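PDB 1EDG: endoglucanase A from Clostridium cellulolyticum, which hydrolyses internal beta-1,4-glucosidic bonds of cellulose, as a family 5 glycoside hydrolase whose catalytic domain is a TIM barrel. Local coordinates for residues C257-A262 with T318-Y322; A273-N277 with E321-Y325; M289-Y293 with A332-L336. One frame throughout, in Å; residues are numbered along the deposited sequence.

The chain leaves barrel strand 249-254, runs through 257-262 and the loop 273-277, and enters helix 279-297, which carries 289-293. Strand 303-308, helix 316-332 and strand 336-339 follow. Interaction 1 closes a loop from 257-262 to 318-322. Interaction 2, from 273-277 to 321-325, starts later and ends on the same stretch of helix 316-332, sharing Glu-321 and Tyr-322. The two touch, with centres about 7 Å apart. Interaction 3 joins 289-293 to 332-336 and crosses both. The centres of interactions 1 and 3 are about 18 Å apart. Together they tie the segment after strand 249-254 and the loop 273-277 to helix 316-332, and helix 279-297 to the turn that leads into strand 336-339, in the (beta/alpha)8 barrel.

Interaction 1 of 3, residues C257-A262 with T318-Y322; sequences CPWNFA and TRVEY
The short helix 259-262 and helix 316-332 stay well apart at the backbone, where the closest CA atoms, of Ala-262 and Arg-319, are 8.9 Å from each other. Two aromatic side chains fill the distance. Phe-261 and Tyr-322 form a T-shaped (edge-to-face) pair with planes at 65°. The edge of Phe-261 is turned to the face of Tyr-322, and its CE2 lies 3.6 Å from Tyr-322 CG, near the margin of that ring. The two side chains point opposite ways as they pass. Tyr-322 holds CG trans to its backbone N (chi1 169°), which sends the ring across to the other segment. There its OH donates a hydrogen bond of 2.7 Å to Cys-257 O. The hydroxyl sits above the carbonyl plane, not on a lone pair. This bond anchors the far end of the ring, while Phe-261 covers one face. Pro-258 CD and Ala-262 CB add apolar contacts around the ring. Thr-318 meets Phe-261 with its methyl, CG2, 3.7 Å from Phe-261 CE1. Pro-258 follows a cis peptide bond and is the N-cap of helix 259-262. The contact joins the segment following barrel strand 249-254 to helix 316-332. Val-285 of helix 279-297 also touches Tyr-322, and Trp-274 packs against both aromatic rings.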
loop_
_atom_site.group_PDB
_atom_site.type_symbol
_atom_site.label_atom_id
_atom_site.label_comp_id
_atom_site.label_asym_id
_atom_site.label_seq_id
_atom_site.Cartn_x
_atom_site.Cartn_y
_atom_site.Cartn_z
ATOM N N CYS A 257 5.286 0.677 -12.304
ATOM C CA CYS A 257 6.266 1.060 -13.331
ATOM C C CYS A 257 6.695 -0.081 -14.261
ATOM O O CYS A 257 7.004 -1.176 -13.794
ATOM C CB CYS A 257 7.511 1.633 -12.650
ATOM S SG CYS A 257 7.164 2.912 -11.418
ATOM N N PRO A 258 6.723 0.162 -15.587
ATOM C CA PRO A 258 6.368 1.425 -16.250
ATOM C C PRO A 258 4.847 1.544 -16.382
ATOM O O PRO A 258 4.167 0.565 -16.692
ATOM C CB PRO A 258 7.054 1.297 -17.611
ATOM C CG PRO A 258 6.932 -0.163 -17.900
ATOM C CD PRO A 258 7.269 -0.803 -16.564
ATOM N N TRP A 259 4.327 2.750 -16.173
ATOM C CA TRP A 259 2.886 3.005 -16.231
ATOM C C TRP A 259 2.157 2.651 -17.529
ATOM O O TRP A 259 1.038 2.138 -17.481
ATOM C CB TRP A 259 2.585 4.461 -15.852
ATOM C CG TRP A 259 1.108 4.776 -15.817
ATOM C CD1 TRP A 259 0.412 5.550 -16.704
ATOM C CD2 TRP A 259 0.151 4.300 -14.863
ATOM N NE1 TRP A 259 -0.918 5.582 -16.360
ATOM C CE2 TRP A 259 -1.107 4.825 -15.234
ATOM C CE3 TRP A 259 0.231 3.479 -13.732
ATOM C CZ2 TRP A 259 -2.275 4.554 -14.514
ATOM C CZ3 TRP A 259 -0.934 3.207 -13.014
ATOM C CH2 TRP A 259 -2.169 3.746 -13.409
ATOM N N ASN A 260 2.766 2.931 -18.678
ATOM C CA ASN A 260 2.121 2.645 -19.962
ATOM C C ASN A 260 1.788 1.170 -20.142
ATOM O O ASN A 260 0.903 0.821 -20.915
ATOM C CB ASN A 260 2.960 3.153 -21.138
ATOM C CG ASN A 260 4.216 2.334 -21.365
ATOM O OD1 ASN A 260 4.792 1.777 -20.425
ATOM N ND2 ASN A 260 4.652 2.260 -22.618
ATOM N N PHE A 261 2.524 0.311 -19.444
ATOM C CA PHE A 261 2.287 -1.124 -19.497
ATOM C C PHE A 261 1.440 -1.572 -18.304
ATOM O O PHE A 261 0.430 -2.259 -18.459
ATOM C CB PHE A 261 3.618 -1.888 -19.484
ATOM C CG PHE A 261 3.460 -3.362 -19.246
ATOM C CD1 PHE A 261 3.001 -4.194 -20.262
ATOM C CD2 PHE A 261 3.696 -3.904 -17.985
ATOM C CE1 PHE A 261 2.769 -5.547 -20.026
ATOM C CE2 PHE A 261 3.467 -5.256 -17.739
ATOM C CZ PHE A 261 3.000 -6.080 -18.762
ATOM N N ALA A 262 1.874 -1.187 -17.110
ATOM C CA ALA A 262 1.202 -1.575 -15.881
ATOM C C ALA A 262 -0.195 -1.009 -15.612
ATOM O O ALA A 262 -1.042 -1.714 -15.053
ATOM C CB ALA A 262 2.110 -1.302 -14.691
ATOM N N THR A 318 3.032 -12.348 -20.585
ATOM C CA THR A 318 3.788 -11.126 -20.321
ATOM C C THR A 318 3.603 -10.664 -18.875
ATOM O O THR A 318 4.563 -10.238 -18.231
ATOM C CB THR A 318 3.389 -10.005 -21.301
ATOM O OG1 THR A 318 3.549 -10.480 -22.648
ATOM C CG2 THR A 318 4.265 -8.777 -21.101
ATOM N N ARG A 319 2.383 -10.785 -18.352
ATOM C CA ARG A 319 2.124 -10.389 -16.970
ATOM C C ARG A 319 2.774 -11.343 -15.963
ATOM O O ARG A 319 3.234 -10.908 -14.903
ATOM C CB ARG A 319 0.622 -10.226 -16.698
ATOM C CG ARG A 319 -0.002 -9.018 -17.412
ATOM C CD ARG A 319 -1.314 -8.554 -16.758
ATOM N NE ARG A 319 -2.364 -9.576 -16.777
ATOM C CZ ARG A 319 -3.323 -9.686 -15.863
ATOM N NH1 ARG A 319 -3.381 -8.839 -14.847
ATOM N NH2 ARG A 319 -4.222 -10.655 -15.954
ATOM N N VAL A 320 2.839 -12.631 -16.293
ATOM C CA VAL A 320 3.481 -13.598 -15.399
ATOM C C VAL A 320 4.977 -13.258 -15.318
ATOM O O VAL A 320 5.559 -13.198 -14.228
ATOM C CB VAL A 320 3.317 -15.056 -15.905
ATOM C CG1 VAL A 320 4.153 -16.011 -15.046
ATOM C CG2 VAL A 320 1.847 -15.468 -15.853
ATOM N N GLU A 321 5.579 -12.996 -16.475
ATOM C CA GLU A 321 6.999 -12.652 -16.549
ATOM C C GLU A 321 7.308 -11.335 -15.827
ATOM O O GLU A 321 8.250 -11.263 -15.027
ATOM C CB GLU A 321 7.452 -12.605 -18.010
ATOM C CG GLU A 321 7.461 -13.984 -18.672
ATOM C CD GLU A 321 7.626 -13.930 -20.178
ATOM O OE1 GLU A 321 7.192 -12.939 -20.801
ATOM O OE2 GLU A 321 8.179 -14.894 -20.748
ATOM N N TYR A 322 6.484 -10.317 -16.072
ATOM C CA TYR A 322 6.654 -9.011 -15.439
ATOM C C TYR A 322 6.536 -9.087 -13.914
ATOM O O TYR A 322 7.422 -8.613 -13.199
ATOM C CB TYR A 322 5.649 -7.997 -16.014
ATOM C CG TYR A 322 5.550 -6.688 -15.243
ATOM C CD1 TYR A 322 6.488 -5.665 -15.427
ATOM C CD2 TYR A 322 4.512 -6.472 -14.334
ATOM C CE1 TYR A 322 6.387 -4.459 -14.718
ATOM C CE2 TYR A 322 4.402 -5.281 -13.625
ATOM C CZ TYR A 322 5.336 -4.280 -13.819
ATOM O OH TYR A 322 5.205 -3.107 -13.109
#

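Interaction 2 of 3, residues A273-N277 with E321-Y325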
loop_
_atom_site.group_PDB
_atom_site.type_symbol
_atom_site.label_atom_id
_atom_site.label_comp_id
_atom_site.label_asym_id
_atom_site.label_seq_id
_atom_site.Cartn_x
_atom_site.Cartn_y
_atom_site.Cartn_z
ATOM N N ALA A 273 2.841 -4.909 -24.116
ATOM C CA ALA A 273 4.102 -5.618 -24.251
ATOM C C ALA A 273 5.201 -5.123 -23.323
ATOM O O ALA A 273 5.352 -3.921 -23.093
ATOM C CB ALA A 273 4.573 -5.556 -25.687
ATOM N N TRP A 274 5.961 -6.073 -22.791
ATOM C CA TRP A 274 7.090 -5.808 -21.904
ATOM C C TRP A 274 7.976 -7.029 -22.100
ATOM O O TRP A 274 7.531 -8.162 -21.914
ATOM C CB TRP A 274 6.655 -5.688 -20.437
ATOM C CG TRP A 274 7.808 -5.402 -19.497
ATOM C CD1 TRP A 274 8.359 -4.177 -19.216
ATOM C CD2 TRP A 274 8.565 -6.362 -18.744
ATOM N NE1 TRP A 274 9.411 -4.323 -18.341
ATOM C CE2 TRP A 274 9.561 -5.651 -18.036
ATOM C CE3 TRP A 274 8.501 -7.757 -18.603
ATOM C CZ2 TRP A 274 10.488 -6.289 -17.196
ATOM C CZ3 TRP A 274 9.422 -8.391 -17.769
ATOM C CH2 TRP A 274 10.401 -7.655 -17.077
ATOM N N ASN A 275 9.219 -6.783 -22.494
ATOM C CA ASN A 275 10.184 -7.839 -22.776
ATOM C C ASN A 275 11.211 -8.038 -21.661
ATOM O O ASN A 275 12.119 -7.220 -21.478
ATOM C CB ASN A 275 10.891 -7.531 -24.105
ATOM C CG ASN A 275 11.772 -8.674 -24.591
ATOM O OD1 ASN A 275 11.909 -9.711 -23.937
ATOM N ND2 ASN A 275 12.380 -8.481 -25.753
ATOM N N ILE A 276 11.095 -9.169 -20.970
ATOM C CA ILE A 276 11.994 -9.520 -19.872
ATOM C C ILE A 276 13.450 -9.648 -20.335
ATOM O O ILE A 276 14.378 -9.527 -19.536
ATOM C CB ILE A 276 11.528 -10.842 -19.171
ATOM C CG1 ILE A 276 12.232 -11.012 -17.820
ATOM C CG2 ILE A 276 11.772 -12.052 -20.077
ATOM C CD1 ILE A 276 11.728 -12.188 -17.008
ATOM N N ASN A 277 13.645 -9.866 -21.631
ATOM C CA ASN A 277 14.984 -10.025 -22.200
ATOM C C ASN A 277 15.595 -8.716 -22.678
ATOM O O ASN A 277 16.770 -8.674 -23.033
ATOM C CB ASN A 277 14.953 -11.013 -23.372
ATOM C CG ASN A 277 14.397 -12.364 -22.979
ATOM O OD1 ASN A 277 14.970 -13.066 -22.143
ATOM N ND2 ASN A 277 13.268 -12.730 -23.568
ATOM N N GLU A 321 5.579 -12.996 -16.475
ATOM C CA GLU A 321 6.999 -12.652 -16.549
ATOM C C GLU A 321 7.308 -11.335 -15.827
ATOM O O GLU A 321 8.250 -11.263 -15.027
ATOM C CB GLU A 321 7.452 -12.605 -18.010
ATOM C CG GLU A 321 7.461 -13.984 -18.672
ATOM C CD GLU A 321 7.626 -13.930 -20.178
ATOM O OE1 GLU A 321 7.192 -12.939 -20.801
ATOM O OE2 GLU A 321 8.179 -14.894 -20.748
ATOM N N TYR A 322 6.484 -10.317 -16.072
ATOM C CA TYR A 322 6.654 -9.011 -15.439
ATOM C C TYR A 322 6.536 -9.087 -13.914
ATOM O O TYR A 322 7.422 -8.613 -13.199
ATOM C CB TYR A 322 5.649 -7.997 -16.014
ATOM C CG TYR A 322 5.550 -6.688 -15.243
ATOM C CD1 TYR A 322 6.488 -5.665 -15.427
ATOM C CD2 TYR A 322 4.512 -6.472 -14.334
ATOM C CE1 TYR A 322 6.387 -4.459 -14.718
ATOM C CE2 TYR A 322 4.402 -5.281 -13.625
ATOM C CZ TYR A 322 5.336 -4.280 -13.819
ATOM O OH TYR A 322 5.205 -3.107 -13.109
ATOM N N MET A 323 5.464 -9.688 -13.403
ATOM C CA MET A 323 5.297 -9.772 -11.951
ATOM C C MET A 323 6.383 -10.608 -11.268
ATOM O O MET A 323 6.835 -10.267 -10.169
ATOM C CB MET A 323 3.901 -10.274 -11.566
ATOM C CG MET A 323 2.766 -9.276 -11.855
ATOM S SD MET A 323 3.071 -7.584 -11.207
ATOM C CE MET A 323 3.157 -7.875 -9.433
ATOM N N SER A 324 6.803 -11.694 -11.918
ATOM C CA SER A 324 7.860 -12.560 -11.367
ATOM C C SER A 324 9.178 -11.793 -11.232
ATOM O O SER A 324 9.831 -11.839 -10.182
ATOM C CB SER A 324 8.073 -13.806 -12.248
ATOM O OG SER A 324 6.957 -14.678 -12.179
ATOM N N TYR A 325 9.545 -11.089 -12.299
ATOM C CA TYR A 325 10.768 -10.291 -12.341
ATOM C C TYR A 325 10.710 -9.150 -11.310
ATOM O O TYR A 325 11.681 -8.896 -10.590
ATOM C CB TYR A 325 10.947 -9.727 -13.751
ATOM C CG TYR A 325 12.209 -8.915 -13.964
ATOM C CD1 TYR A 325 13.411 -9.534 -14.304
ATOM C CD2 TYR A 325 12.185 -7.521 -13.877
ATOM C CE1 TYR A 325 14.556 -8.787 -14.556
ATOM C CE2 TYR A 325 13.325 -6.763 -14.128
ATOM C CZ TYR A 325 14.507 -7.401 -14.468
ATOM O OH TYR A 325 15.626 -6.644 -14.729
HETATM O O HOH W 1 8.679 -10.627 -21.308
#
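The indole of Trp-274 has the ring of Tyr-322 over one face and the backbone N of Ile-276 on the other, nearer the rim. Tyr-322 comes edge first, with CD1 above the centre of the indole and 4.0 Å from Trp-274 CD2. This is a T-shaped (edge-to-face) pair, with planes at 80°. Tyr-325 lies at the indole edge, where its CD2 is 3.7 Å from Trp-274 CH2. Those two rings meet obliquely, their planes 54° apart. The three rings form an aromatic cluster. Trp-274 has CG opposite its backbone N (chi1 -179°), which carries the indole over helix 316-332. Its CZ3 comes to 3.7 Å from Tyr-322 CA, and so packs on the helix backbone itself.

Ile-276 continues the apolar surface. Its CG1 is 4.0 Å from Tyr-325 CD1, and its CD1 methyl lies near Glu-321 O.

One water provides the polar link. It donates to Trp-274 O and to Glu-321 OE1, and it accepts from Ile-276 N, each at 2.8 Å. It thus satisfies two backbone groups of the loop and ties them to the helix. The other carboxylate oxygen of Glu-321 forms a salt bridge with Lys-317. Asn-275 OD1 accepts from Asn-277 N at 2.9 Å. This Asx turn shapes the loop just after Trp-274.

In the chain, the loop 273-277 follows helix 259-262 and precedes helix 279-297; it packs on helix 316-332. Trp-274 NE1 bonds to Asp-281 O at the start of helix 279-297. Val-285 of that helix touches both Trp-274 and Tyr-322, and Thr-286 touches Tyr-325.

Interaction 3 of 3, residues M289-Y293 with A332-L336; sequences MDNIY and ARGIL
The polar contact is a salt bridge between Asp-290 and Arg-333. Arg-333 presents its guanidinium side-on, and both NE and NH2 donate to the one oxygen, Asp-290 OD1. Arg-333 NH2 is 2.9 Å and Arg-333 NE 3.0 Å from Asp-290 OD1. Neither bond is straight, with N-H...O angles of 147° and 148°. The oxygen lies in the guanidinium plane, but both nitrogens reach it from the same face of the carboxylate, whose plane is turned 39° from the guanidinium. The remaining nitrogen, NH1, is held by Gln-329 O of helix 316-332. The guanidinium is therefore fixed on two sides.

Arg-333 stands just past the end of that helix, which closes in a Schellman motif. Gly-334, with positive phi, is the C-prime residue. After Ile-335 the chain enters strand 336-339, the last strand of the TIM barrel.

The apolar contacts begin along the stem of Arg-333, which is extended from CG to NE and runs from Tyr-293 back past Met-289 toward Asp-290. Its CD is 3.7 Å from Met-289 CB. Its CB lies 3.9 Å from Tyr-293 CD1, and the two side chains are nearly perpendicular to each other. Tyr-293 OH bonds to Asn-16 O. Deeper in, Ile-335 CD1 meets Ile-292 CG2 at 3.7 Å, methyl to methyl. Ile-292 also touches Val-303, and Ile-335 touches Ile-305, both on barrel strand 303-308.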
loop_
_atom_site.group_PDB
_atom_site.type_symbol
_atom_site.label_atom_id
_atom_site.label_comp_id
_atom_site.label_asym_id
_atom_site.label_seq_id
_atom_site.Cartn_x
_atom_site.Cartn_y
_atom_site.Cartn_z
ATOM N N MET A 289 14.063 0.828 -7.889
ATOM C CA MET A 289 14.461 -0.123 -6.859
ATOM C C MET A 289 15.900 0.134 -6.431
ATOM O O MET A 289 16.228 0.005 -5.252
ATOM C CB MET A 289 14.294 -1.561 -7.346
ATOM C CG MET A 289 12.853 -1.917 -7.611
ATOM S SD MET A 289 12.613 -3.668 -7.826
ATOM C CE MET A 289 10.812 -3.732 -8.198
ATOM N N ASP A 290 16.754 0.500 -7.384
ATOM C CA ASP A 290 18.150 0.798 -7.076
ATOM C C ASP A 290 18.224 2.061 -6.222
ATOM O O ASP A 290 19.011 2.134 -5.278
ATOM C CB ASP A 290 18.979 0.957 -8.352
ATOM C CG ASP A 290 19.333 -0.377 -8.990
ATOM O OD1 ASP A 290 19.408 -1.394 -8.271
ATOM O OD2 ASP A 290 19.539 -0.407 -10.219
ATOM N N ASN A 291 17.385 3.044 -6.538
ATOM C CA ASN A 291 17.341 4.283 -5.756
ATOM C C ASN A 291 16.954 3.953 -4.319
ATOM O O ASN A 291 17.560 4.454 -3.367
ATOM C CB ASN A 291 16.317 5.262 -6.341
ATOM C CG ASN A 291 16.779 5.883 -7.638
ATOM O OD1 ASN A 291 17.939 5.726 -8.030
ATOM N ND2 ASN A 291 15.879 6.584 -8.315
ATOM N N ILE A 292 15.947 3.100 -4.173
ATOM C CA ILE A 292 15.471 2.686 -2.861
ATOM C C ILE A 292 16.544 1.905 -2.101
ATOM O O ILE A 292 16.751 2.127 -0.898
ATOM C CB ILE A 292 14.175 1.848 -2.983
ATOM C CG1 ILE A 292 13.027 2.739 -3.468
ATOM C CG2 ILE A 292 13.825 1.204 -1.646
ATOM C CD1 ILE A 292 11.772 1.974 -3.827
ATOM N N TYR A 293 17.233 1.009 -2.799
ATOM C CA TYR A 293 18.287 0.213 -2.178
ATOM C C TYR A 293 19.412 1.104 -1.652
ATOM O O TYR A 293 19.814 1.000 -0.493
ATOM C CB TYR A 293 18.870 -0.787 -3.181
ATOM C CG TYR A 293 20.025 -1.591 -2.626
ATOM C CD1 TYR A 293 19.808 -2.557 -1.648
ATOM C CD2 TYR A 293 21.334 -1.377 -3.066
ATOM C CE1 TYR A 293 20.859 -3.297 -1.113
ATOM C CE2 TYR A 293 22.395 -2.111 -2.538
ATOM C CZ TYR A 293 22.149 -3.069 -1.560
ATOM O OH TYR A 293 23.181 -3.794 -1.004
ATOM N N ALA A 332 15.638 -9.177 -3.897
ATOM C CA ALA A 332 17.101 -9.080 -3.915
ATOM C C ALA A 332 17.592 -7.825 -3.191
ATOM O O ALA A 332 18.742 -7.764 -2.761
ATOM C CB ALA A 332 17.615 -9.090 -5.360
ATOM N N ARG A 333 16.720 -6.826 -3.065
ATOM C CA ARG A 333 17.068 -5.575 -2.394
ATOM C C ARG A 333 16.365 -5.424 -1.038
ATOM O O ARG A 333 16.318 -4.326 -0.471
ATOM C CB ARG A 333 16.750 -4.386 -3.308
ATOM C CG ARG A 333 17.575 -4.359 -4.598
ATOM C CD ARG A 333 16.893 -3.490 -5.640
ATOM N NE ARG A 333 17.639 -3.364 -6.892
ATOM C CZ ARG A 333 17.680 -4.287 -7.850
ATOM N NH1 ARG A 333 17.017 -5.429 -7.710
ATOM N NH2 ARG A 333 18.378 -4.065 -8.960
ATOM N N GLY A 334 15.830 -6.535 -0.530
ATOM C CA GLY A 334 15.159 -6.560 0.763
ATOM C C GLY A 334 13.825 -5.837 0.846
ATOM O O GLY A 334 13.350 -5.553 1.948
ATOM N N ILE A 335 13.187 -5.607 -0.298
ATOM C CA ILE A 335 11.916 -4.883 -0.354
ATOM C C ILE A 335 10.686 -5.792 -0.484
ATOM O O ILE A 335 10.663 -6.698 -1.324
ATOM C CB ILE A 335 11.912 -3.914 -1.562
ATOM C CG1 ILE A 335 13.147 -3.000 -1.539
ATOM C CG2 ILE A 335 10.628 -3.095 -1.586
ATOM C CD1 ILE A 335 13.412 -2.289 -2.861
ATOM N N LEU A 336 9.661 -5.519 0.322
ATOM C CA LEU A 336 8.403 -6.277 0.281
ATOM C C LEU A 336 7.496 -5.709 -0.810
ATOM O O LEU A 336 7.524 -4.506 -1.065
ATOM C CB LEU A 336 7.654 -6.163 1.618
ATOM C CG LEU A 336 6.290 -6.870 1.663
ATOM C CD1 LEU A 336 6.528 -8.353 1.779
ATOM C CD2 LEU A 336 5.451 -6.384 2.821
#